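Local coordinates for protein macrophage migration inhibitory factor (Oncomelania hupensis, PDB 6LR3) that belongs to the macrophage migration inhibitory factor family and forms a homotrimer of beta-alpha-beta subunits whose sheets join across the subunit interfaces, at residues I15-T24 with V37-G45; N73-F84 with R92-I100. All blocks are in the same frame, centred on the assembly; numbering follows the deposited sequence.

Interaction 1 of 2, residues I15-T24 with V37-G45; sequences IPVFFQAALT and VMFVDLRSG. With SO4 (sulfate ion), chain N.
Gln-20 of helix 19-31 lies across Val-40 and Leu-42 of strand 39-43, the second half of a beta-alpha-beta unit that begins with strand 3-8. With CG anti to its carbonyl carbon (chi1 -77°) and the chain extended beyond, Gln-20 sets CG on Val-40 CG1 at 3.7 Å and brings its amide CD and NE2 slantwise against Leu-42 CB. Gln-20 NE2 gives a hydrogen bond to Val-40 O (3.2 Å, 153° at the hydrogen); the acceptor lies in the amide plane, while NE2 stands above the plane of the carbonyl. The other end of the amide, OE1, accepts from Arg-54 of a second subunit.

Leu-42 CD1 meets the edge of the Phe-19 ring at CE2 (4.0 Å), and Leu-42 CD2 meets Ile-15 CD1 tip to tip. Val-40 CG1 also takes Leu-23 CD2, while Val-40 CG2 faces Thr-24 OG1 at 3.2 Å. On the far face of the strand, Asp-41 pairs with Arg-43, whose guanidinium binds a sulfate, probably from the crystallisation liquor, shared with Arg-43 of both other subunits; in this subunit Arg-43 NH2 reaches O1 and Arg-43 NH1 reaches O3, both at 2.8 Å and nearly straight. The Thr-24 and Met-38 side chains pass each other in opposite directions, and Thr-24 OG1 donates to Gln-20 O at 2.8 Å while accepting from a water that also donates to Met-38 O.

Interaction 2 of 2, residues N73-F84 with R92-I100; sequences NLAMARDMEDMF and RERIVIRFI. With SO4 (sulfate ion), chain M.
Asp-82 OD1 is gripped by two nitrogens of Arg-92, NH2 at 2.8 Å and NH1 at 3.0 Å, both nearly end-on with the carboxylate turned almost perpendicular to the guanidinium (82°). The same NH1 donates to Glu-81 OE1 at 2.8 Å, on the anti side of that carboxylate, making a salt-bridge network. Arg-78 NH2 sits over one face of the Arg-92 guanidinium, like charges that the two acids probably offset. Glu-81 OE2 turns instead to Gly-111 N of the third subunit and to a water that also donates to Ile-95 O.

Next to this polar end the helix presents apolar groups to the strand. Ile-95 CG2 meets the edge of the Phe-84 ring at CD2 (3.7 Å), and Ile-97 CD1 fits against Met-80 CB. Farther on, the Asn-73 amide stacks on the Phe-99 ring, planes 11° apart, with Asn-73 CB in a CH-pi contact over the face, while Asn-73 ND2 donates to Leu-105 O of the third subunit. Met-80 SD approaches the same ring obliquely. Arg-98 NH1 gives sulfate O1 a 2.7 Å bond. Helix segment 73-84 runs roughly antiparallel (141°) to strand segment 95-100, closing the beta-alpha-beta unit 58-64, 70-88, 95-101 of the MIF fold.

Both interactions pack a helix on the strand that follows it, at the two outer strands of the subunit's own four-stranded sheet, and both are largely buried. The helices meet directly over the sheet: Phe-19 CZ touches Phe-84 CE1 at 3.7 Å, and Met-83 lies against Leu-23. Their chemistry differs. Interaction 1 has one direct hydrogen bond across it, amide to backbone, amid mainly apolar packing, whereas interaction 2 buries more surface, adds stacking on an aromatic ring and ends in a charged cluster that reaches the surface. Each edge strand pairs with a different neighbouring subunit, and each sends an arginine, Arg-43 or Arg-98, to a separate sulfate, gathered with its counterparts from the other two subunits.

Interaction 1 of 2, residues I15-T24 with V37-G45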
loop_
_atom_site.group_PDB
_atom_site.type_symbol
_atom_site.label_atom_id
_atom_site.label_comp_id
_atom_site.label_asym_id
_atom_site.label_seq_id
_atom_site.Cartn_x
_atom_site.Cartn_y
_atom_site.Cartn_z
ATOM N N ILE B 15 15.667 -5.418 14.504
ATOM C CA ILE B 15 15.987 -4.258 13.630
ATOM C C ILE B 15 16.612 -3.161 14.457
ATOM O O ILE B 15 16.082 -2.770 15.484
ATOM C CB ILE B 15 14.716 -3.769 12.920
ATOM C CG1 ILE B 15 14.086 -4.905 12.130
ATOM C CG2 ILE B 15 15.044 -2.569 12.023
ATOM C CD1 ILE B 15 12.819 -4.527 11.427
ATOM N N PRO B 16 17.746 -2.590 14.010
ATOM C CA PRO B 16 18.366 -1.491 14.727
ATOM C C PRO B 16 17.385 -0.349 14.933
ATOM O O PRO B 16 16.606 -0.025 14.028
ATOM C CB PRO B 16 19.531 -1.085 13.834
ATOM C CG PRO B 16 19.876 -2.344 13.137
ATOM C CD PRO B 16 18.543 -2.967 12.839
ATOM N N VAL B 17 17.450 0.270 16.099
ATOM C CA VAL B 17 16.467 1.329 16.468
ATOM C C VAL B 17 16.598 2.510 15.498
ATOM O O VAL B 17 15.609 3.217 15.348
ATOM C CB VAL B 17 16.685 1.794 17.926
ATOM C CG1 VAL B 17 16.365 0.672 18.898
ATOM C CG2 VAL B 17 18.092 2.307 18.148
ATOM N N PHE B 18 17.772 2.711 14.868
ATOM C CA PHE B 18 18.015 3.886 14.002
ATOM C C PHE B 18 17.746 3.537 12.539
ATOM O O PHE B 18 17.993 4.377 11.694
ATOM C CB PHE B 18 19.402 4.475 14.215
ATOM C CG PHE B 18 20.526 3.558 13.843
ATOM C CD1 PHE B 18 21.010 2.601 14.714
ATOM C CD2 PHE B 18 21.139 3.699 12.603
ATOM C CE1 PHE B 18 22.111 1.837 14.362
ATOM C CE2 PHE B 18 22.186 2.868 12.228
ATOM C CZ PHE B 18 22.669 1.950 13.116
ATOM N N PHE B 19 17.203 2.373 12.243
ATOM C CA PHE B 19 16.945 1.926 10.845
ATOM C C PHE B 19 16.096 2.965 10.111
ATOM O O PHE B 19 16.517 3.418 9.039
ATOM C CB PHE B 19 16.273 0.554 10.829
ATOM C CG PHE B 19 15.885 0.109 9.447
ATOM C CD1 PHE B 19 16.805 -0.133 8.451
ATOM C CD2 PHE B 19 14.560 0.008 9.130
ATOM C CE1 PHE B 19 16.410 -0.562 7.197
ATOM C CE2 PHE B 19 14.148 -0.556 7.927
ATOM C CZ PHE B 19 15.080 -0.782 6.944
ATOM N N GLN B 20 14.944 3.353 10.652
ATOM C CA GLN B 20 14.071 4.305 9.918
ATOM C C GLN B 20 14.762 5.668 9.758
ATOM O O GLN B 20 14.624 6.272 8.688
ATOM C CB GLN B 20 12.731 4.483 10.608
ATOM C CG GLN B 20 11.789 3.326 10.372
ATOM C CD GLN B 20 10.720 3.328 11.433
ATOM O OE1 GLN B 20 11.022 2.964 12.589
ATOM N NE2 GLN B 20 9.512 3.764 11.060
ATOM N N ALA B 21 15.468 6.151 10.772
ATOM C CA ALA B 21 16.255 7.403 10.708
ATOM C C ALA B 21 17.309 7.289 9.620
ATOM O O ALA B 21 17.491 8.239 8.843
ATOM C CB ALA B 21 16.883 7.693 12.054
ATOM N N ALA B 22 18.011 6.162 9.550
ATOM C CA ALA B 22 19.111 5.971 8.582
ATOM C C ALA B 22 18.519 5.945 7.180
ATOM O O ALA B 22 19.095 6.572 6.270
ATOM C CB ALA B 22 19.897 4.709 8.881
ATOM N N LEU B 23 17.404 5.245 7.009
ATOM C CA LEU B 23 16.734 5.148 5.698
ATOM C C LEU B 23 16.208 6.510 5.310
ATOM O O LEU B 23 16.361 6.880 4.142
ATOM C CB LEU B 23 15.646 4.074 5.797
ATOM C CG LEU B 23 14.951 3.702 4.508
ATOM C CD1 LEU B 23 15.961 3.341 3.452
ATOM C CD2 LEU B 23 14.015 2.538 4.772
ATOM N N THR B 24 15.631 7.256 6.259
ATOM C CA THR B 24 15.162 8.631 6.025
ATOM C C THR B 24 16.312 9.449 5.452
ATOM O O THR B 24 16.130 10.091 4.421
ATOM C CB THR B 24 14.648 9.293 7.308
ATOM O OG1 THR B 24 13.470 8.602 7.739
ATOM C CG2 THR B 24 14.302 10.739 7.081
ATOM N N VAL B 37 9.325 16.047 4.561
ATOM C CA VAL B 37 8.194 15.343 3.903
ATOM C C VAL B 37 8.597 13.910 3.560
ATOM O O VAL B 37 7.878 13.279 2.774
ATOM C CB VAL B 37 7.667 16.125 2.692
ATOM C CG1 VAL B 37 7.020 17.435 3.166
ATOM C CG2 VAL B 37 8.725 16.336 1.622
ATOM N N MET B 38 9.675 13.389 4.147
ATOM C CA MET B 38 10.081 11.978 3.973
ATOM C C MET B 38 9.396 11.128 5.052
ATOM O O MET B 38 9.683 11.307 6.248
ATOM C CB MET B 38 11.598 11.828 4.095
ATOM C CG MET B 38 12.096 10.384 3.969
ATOM S SD MET B 38 11.832 9.691 2.311
ATOM C CE MET B 38 12.786 10.902 1.397
ATOM N N PHE B 39 8.543 10.206 4.644
ATOM C CA PHE B 39 7.978 9.205 5.555
ATOM C C PHE B 39 8.720 7.898 5.380
ATOM O O PHE B 39 9.064 7.507 4.232
ATOM C CB PHE B 39 6.517 8.931 5.236
ATOM C CG PHE B 39 5.547 10.065 5.419
ATOM C CD1 PHE B 39 5.395 11.020 4.441
ATOM C CD2 PHE B 39 4.718 10.109 6.526
ATOM C CE1 PHE B 39 4.438 12.022 4.564
ATOM C CE2 PHE B 39 3.771 11.098 6.655
ATOM C CZ PHE B 39 3.615 12.047 5.669
ATOM N N VAL B 40 8.919 7.189 6.484
ATOM C CA VAL B 40 9.349 5.781 6.454
ATOM C C VAL B 40 8.359 5.004 7.301
ATOM O O VAL B 40 8.283 5.241 8.514
ATOM C CB VAL B 40 10.804 5.563 6.916
ATOM C CG1 VAL B 40 11.140 4.087 6.819
ATOM C CG2 VAL B 40 11.772 6.379 6.093
ATOM N N ASP B 41 7.606 4.154 6.627
ATOM C CA ASP B 41 6.540 3.312 7.207
ATOM C C ASP B 41 7.101 1.894 7.272
ATOM O O ASP B 41 7.210 1.240 6.225
ATOM C CB ASP B 41 5.282 3.482 6.370
ATOM C CG ASP B 41 4.060 2.763 6.915
ATOM O OD1 ASP B 41 4.219 2.051 7.891
ATOM O OD2 ASP B 41 2.988 2.928 6.275
ATOM N N LEU B 42 7.518 1.475 8.453
ATOM C CA LEU B 42 8.136 0.151 8.667
ATOM C C LEU B 42 7.085 -0.838 9.149
ATOM O O LEU B 42 6.536 -0.654 10.216
ATOM C CB LEU B 42 9.273 0.275 9.678
ATOM C CG LEU B 42 9.939 -1.039 10.074
ATOM C CD1 LEU B 42 10.500 -1.781 8.885
ATOM C CD2 LEU B 42 11.014 -0.777 11.103
ATOM N N ARG B 43 6.821 -1.838 8.334
ATOM C CA ARG B 43 5.970 -2.987 8.714
ATOM C C ARG B 43 6.917 -4.149 9.003
ATOM O O ARG B 43 7.286 -4.888 8.092
ATOM C CB ARG B 43 4.973 -3.353 7.617
ATOM C CG ARG B 43 3.908 -2.296 7.373
ATOM C CD ARG B 43 4.409 -1.189 6.473
ATOM N NE ARG B 43 3.386 -0.227 6.107
ATOM C CZ ARG B 43 2.551 -0.351 5.083
ATOM N NH1 ARG B 43 2.594 -1.412 4.273
ATOM N NH2 ARG B 43 1.705 0.644 4.826
ATOM N N SER B 44 7.328 -4.251 10.251
ATOM C CA SER B 44 8.211 -5.366 10.678
ATOM C C SER B 44 7.340 -6.461 11.301
ATOM O O SER B 44 6.170 -6.181 11.673
ATOM C CB SER B 44 9.268 -4.858 11.610
ATOM O OG SER B 44 8.665 -4.366 12.762
ATOM N N GLY B 45 7.874 -7.666 11.337
ATOM C CA GLY B 45 7.140 -8.852 11.808
ATOM C C GLY B 45 5.894 -9.049 10.972
ATOM O O GLY B 45 4.919 -9.653 11.470
HETATM S S SO4 N . -0.065 -0.694 1.687
HETATM O O1 SO4 N . 0.051 0.432 2.620
HETATM O O2 SO4 N . -1.272 -1.474 1.992
HETATM O O3 SO4 N . 1.086 -1.571 1.897
HETATM O O4 SO4 N . -0.063 -0.231 0.344
HETATM O O HOH W 1 11.120 9.948 8.265
#

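Interaction 2 of 2, residues N73-F84 with R92-I100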
loop_
_atom_site.group_PDB
_atom_site.type_symbol
_atom_site.label_atom_id
_atom_site.label_comp_id
_atom_site.label_asym_id
_atom_site.label_seq_id
_atom_site.Cartn_x
_atom_site.Cartn_y
_atom_site.Cartn_z
ATOM N N ASN B 73 16.574 4.625 -10.088
ATOM C CA ASN B 73 15.900 3.462 -9.446
ATOM C C ASN B 73 16.951 2.398 -9.133
ATOM O O ASN B 73 16.949 1.840 -8.016
ATOM C CB ASN B 73 14.785 2.892 -10.309
ATOM C CG ASN B 73 13.596 3.830 -10.478
ATOM O OD1 ASN B 73 13.472 4.860 -9.785
ATOM N ND2 ASN B 73 12.705 3.476 -11.407
ATOM N N LEU B 74 17.812 2.071 -10.088
ATOM C CA LEU B 74 18.810 1.006 -9.867
ATOM C C LEU B 74 19.764 1.424 -8.757
ATOM O O LEU B 74 20.062 0.595 -7.910
ATOM C CB LEU B 74 19.565 0.713 -11.160
ATOM C CG LEU B 74 20.656 -0.342 -10.995
ATOM C CD1 LEU B 74 20.093 -1.640 -10.466
ATOM C CD2 LEU B 74 21.378 -0.598 -12.287
ATOM N N ALA B 75 20.249 2.662 -8.768
ATOM C CA ALA B 75 21.235 3.163 -7.779
ATOM C C ALA B 75 20.594 3.110 -6.392
ATOM O O ALA B 75 21.231 2.646 -5.433
ATOM C CB ALA B 75 21.670 4.569 -8.124
ATOM N N MET B 76 19.354 3.573 -6.275
ATOM C CA MET B 76 18.653 3.620 -4.982
ATOM C C MET B 76 18.353 2.194 -4.556
ATOM O O MET B 76 18.503 1.924 -3.381
ATOM C CB MET B 76 17.373 4.437 -5.075
ATOM C CG MET B 76 17.706 5.891 -5.116
ATOM S SD MET B 76 16.224 6.921 -5.126
ATOM C CE MET B 76 15.495 6.643 -6.725
ATOM N N ALA B 77 17.935 1.318 -5.466
ATOM C CA ALA B 77 17.653 -0.084 -5.118
ATOM C C ALA B 77 18.907 -0.701 -4.480
ATOM O O ALA B 77 18.790 -1.339 -3.449
ATOM C CB ALA B 77 17.183 -0.842 -6.316
ATOM N N ARG B 78 20.071 -0.540 -5.095
ATOM C CA ARG B 78 21.329 -1.157 -4.605
ATOM C C ARG B 78 21.633 -0.589 -3.218
ATOM O O ARG B 78 22.023 -1.371 -2.324
ATOM C CB ARG B 78 22.461 -0.991 -5.626
ATOM C CG ARG B 78 22.240 -1.771 -6.915
ATOM C CD ARG B 78 23.507 -1.854 -7.779
ATOM N NE ARG B 78 24.361 -2.753 -7.008
ATOM C CZ ARG B 78 24.432 -4.093 -7.121
ATOM N NH1 ARG B 78 23.820 -4.706 -8.123
ATOM N NH2 ARG B 78 25.131 -4.809 -6.235
ATOM N N ASP B 79 21.479 0.718 -3.022
ATOM C CA ASP B 79 21.762 1.375 -1.725
ATOM C C ASP B 79 20.764 0.888 -0.682
ATOM O O ASP B 79 21.183 0.621 0.443
ATOM C CB ASP B 79 21.742 2.887 -1.874
ATOM C CG ASP B 79 22.992 3.437 -2.539
ATOM O OD1 ASP B 79 23.987 2.675 -2.667
ATOM O OD2 ASP B 79 22.943 4.587 -2.937
ATOM N N MET B 80 19.484 0.793 -1.037
ATOM C CA MET B 80 18.451 0.263 -0.104
ATOM C C MET B 80 18.764 -1.199 0.209
ATOM O O MET B 80 18.718 -1.567 1.382
ATOM C CB MET B 80 17.054 0.410 -0.712
ATOM C CG MET B 80 16.623 1.829 -0.749
ATOM S SD MET B 80 15.039 2.060 -1.668
ATOM C CE MET B 80 13.930 1.222 -0.542
ATOM N N GLU B 81 19.058 -2.016 -0.792
ATOM C CA GLU B 81 19.411 -3.428 -0.556
ATOM C C GLU B 81 20.563 -3.475 0.446
ATOM O O GLU B 81 20.493 -4.263 1.388
ATOM C CB GLU B 81 19.826 -4.112 -1.847
ATOM C CG GLU B 81 18.649 -4.447 -2.735
ATOM C CD GLU B 81 19.133 -4.955 -4.098
ATOM O OE1 GLU B 81 20.362 -4.842 -4.365
ATOM O OE2 GLU B 81 18.285 -5.475 -4.846
ATOM N N ASP B 82 21.592 -2.659 0.233
ATOM C CA ASP B 82 22.782 -2.718 1.126
ATOM C C ASP B 82 22.342 -2.436 2.571
ATOM O O ASP B 82 22.841 -3.117 3.502
ATOM C CB ASP B 82 23.861 -1.740 0.693
ATOM C CG ASP B 82 24.585 -2.122 -0.576
ATOM O OD1 ASP B 82 24.353 -3.202 -1.117
ATOM O OD2 ASP B 82 25.377 -1.303 -1.010
ATOM N N MET B 83 21.484 -1.433 2.762
ATOM C CA MET B 83 21.013 -1.077 4.115
ATOM C C MET B 83 20.148 -2.216 4.662
ATOM O O MET B 83 20.251 -2.511 5.839
ATOM C CB MET B 83 20.224 0.242 4.080
ATOM C CG MET B 83 19.894 0.704 5.437
ATOM S SD MET B 83 19.270 2.388 5.417
ATOM C CE MET B 83 20.701 3.339 4.944
ATOM N N PHE B 84 19.296 -2.833 3.850
ATOM C CA PHE B 84 18.427 -3.944 4.310
ATOM C C PHE B 84 19.278 -5.138 4.676
ATOM O O PHE B 84 18.984 -5.812 5.647
ATOM C CB PHE B 84 17.427 -4.354 3.226
ATOM C CG PHE B 84 16.418 -3.297 2.859
ATOM C CD1 PHE B 84 16.138 -2.219 3.681
ATOM C CD2 PHE B 84 15.738 -3.401 1.659
ATOM C CE1 PHE B 84 15.207 -1.260 3.292
ATOM C CE2 PHE B 84 14.787 -2.462 1.291
ATOM C CZ PHE B 84 14.486 -1.426 2.130
ATOM N N ARG B 92 20.323 -10.392 -0.423
ATOM C CA ARG B 92 19.967 -9.540 -1.577
ATOM C C ARG B 92 18.916 -10.249 -2.438
ATOM O O ARG B 92 18.021 -9.549 -2.970
ATOM C CB ARG B 92 21.197 -9.177 -2.403
ATOM C CG ARG B 92 20.990 -7.965 -3.275
ATOM C CD ARG B 92 22.217 -7.617 -4.090
ATOM N NE ARG B 92 23.339 -7.252 -3.227
ATOM C CZ ARG B 92 23.583 -6.051 -2.741
ATOM N NH1 ARG B 92 22.788 -5.027 -2.985
ATOM N NH2 ARG B 92 24.646 -5.868 -1.973
ATOM N N GLU B 93 18.970 -11.579 -2.553
ATOM C CA GLU B 93 18.019 -12.324 -3.406
ATOM C C GLU B 93 16.680 -12.510 -2.697
ATOM O O GLU B 93 15.827 -13.258 -3.241
ATOM C CB GLU B 93 18.628 -13.668 -3.846
ATOM C CG GLU B 93 18.862 -14.625 -2.696
ATOM C CD GLU B 93 20.272 -14.597 -2.118
ATOM O OE1 GLU B 93 20.981 -13.532 -2.153
ATOM O OE2 GLU B 93 20.660 -15.657 -1.567
ATOM N N ARG B 94 16.453 -11.867 -1.546
ATOM C CA ARG B 94 15.157 -11.898 -0.843
ATOM C C ARG B 94 14.598 -10.475 -0.746
ATOM O O ARG B 94 13.747 -10.216 0.142
ATOM C CB ARG B 94 15.305 -12.563 0.517
ATOM C CG ARG B 94 15.660 -14.035 0.424
ATOM C CD ARG B 94 14.490 -14.888 -0.001
ATOM N NE ARG B 94 13.511 -15.000 1.076
ATOM C CZ ARG B 94 12.414 -15.741 0.994
ATOM N NH1 ARG B 94 12.152 -16.418 -0.102
ATOM N NH2 ARG B 94 11.559 -15.781 1.997
ATOM N N ILE B 95 15.063 -9.576 -1.610
ATOM C CA ILE B 95 14.623 -8.146 -1.581
ATOM C C ILE B 95 14.047 -7.766 -2.941
ATOM O O ILE B 95 14.732 -7.918 -3.937
ATOM C CB ILE B 95 15.779 -7.203 -1.205
ATOM C CG1 ILE B 95 16.397 -7.591 0.131
ATOM C CG2 ILE B 95 15.322 -5.758 -1.219
ATOM C CD1 ILE B 95 17.737 -6.924 0.405
ATOM N N VAL B 96 12.850 -7.194 -2.909
ATOM C CA VAL B 96 12.209 -6.584 -4.096
ATOM C C VAL B 96 11.781 -5.175 -3.694
ATOM O O VAL B 96 11.240 -4.992 -2.611
ATOM C CB VAL B 96 11.034 -7.424 -4.596
ATOM C CG1 VAL B 96 10.197 -6.680 -5.623
ATOM C CG2 VAL B 96 11.535 -8.740 -5.169
ATOM N N ILE B 97 12.024 -4.211 -4.547
ATOM C CA ILE B 97 11.667 -2.788 -4.300
ATOM C C ILE B 97 10.905 -2.268 -5.514
ATOM O O ILE B 97 11.374 -2.423 -6.628
ATOM C CB ILE B 97 12.907 -1.927 -3.999
ATOM C CG1 ILE B 97 13.769 -2.512 -2.882
ATOM C CG2 ILE B 97 12.464 -0.504 -3.717
ATOM C CD1 ILE B 97 15.178 -1.952 -2.818
ATOM N N ARG B 98 9.753 -1.666 -5.281
ATOM C CA ARG B 98 8.959 -1.026 -6.337
ATOM C C ARG B 98 9.070 0.484 -6.157
ATOM O O ARG B 98 8.859 1.008 -5.064
ATOM C CB ARG B 98 7.510 -1.474 -6.284
ATOM C CG ARG B 98 6.621 -0.803 -7.307
ATOM C CD ARG B 98 5.213 -1.324 -7.222
ATOM N NE ARG B 98 4.400 -0.403 -7.978
ATOM C CZ ARG B 98 3.184 -0.014 -7.679
ATOM N NH1 ARG B 98 2.521 -0.546 -6.669
ATOM N NH2 ARG B 98 2.621 0.940 -8.408
ATOM N N PHE B 99 9.372 1.157 -7.259
ATOM C CA PHE B 99 9.468 2.623 -7.358
ATOM C C PHE B 99 8.153 3.114 -7.970
ATOM O O PHE B 99 7.757 2.652 -9.021
ATOM C CB PHE B 99 10.720 2.986 -8.143
ATOM C CG PHE B 99 11.977 2.536 -7.439
ATOM C CD1 PHE B 99 12.588 3.369 -6.523
ATOM C CD2 PHE B 99 12.488 1.268 -7.636
ATOM C CE1 PHE B 99 13.725 2.948 -5.841
ATOM C CE2 PHE B 99 13.621 0.855 -6.948
ATOM C CZ PHE B 99 14.230 1.693 -6.054
ATOM N N ILE B 100 7.470 4.003 -7.261
ATOM C CA ILE B 100 6.090 4.453 -7.576
ATOM C C ILE B 100 6.097 5.959 -7.809
ATOM O O ILE B 100 6.153 6.755 -6.872
ATOM C CB ILE B 100 5.109 4.049 -6.472
ATOM C CG1 ILE B 100 5.217 2.558 -6.131
ATOM C CG2 ILE B 100 3.701 4.460 -6.893
ATOM C CD1 ILE B 100 4.278 2.093 -5.052
HETATM S S SO4 M . -0.040 1.966 -5.703
HETATM O O1 SO4 M . 0.328 0.573 -5.633
HETATM O O2 SO4 M . -1.312 2.148 -5.018
HETATM O O3 SO4 M . -0.141 2.371 -7.029
HETATM O O4 SO4 M . 0.946 2.716 -4.993
HETATM O O HOH W 2 15.653 -5.229 -4.804
#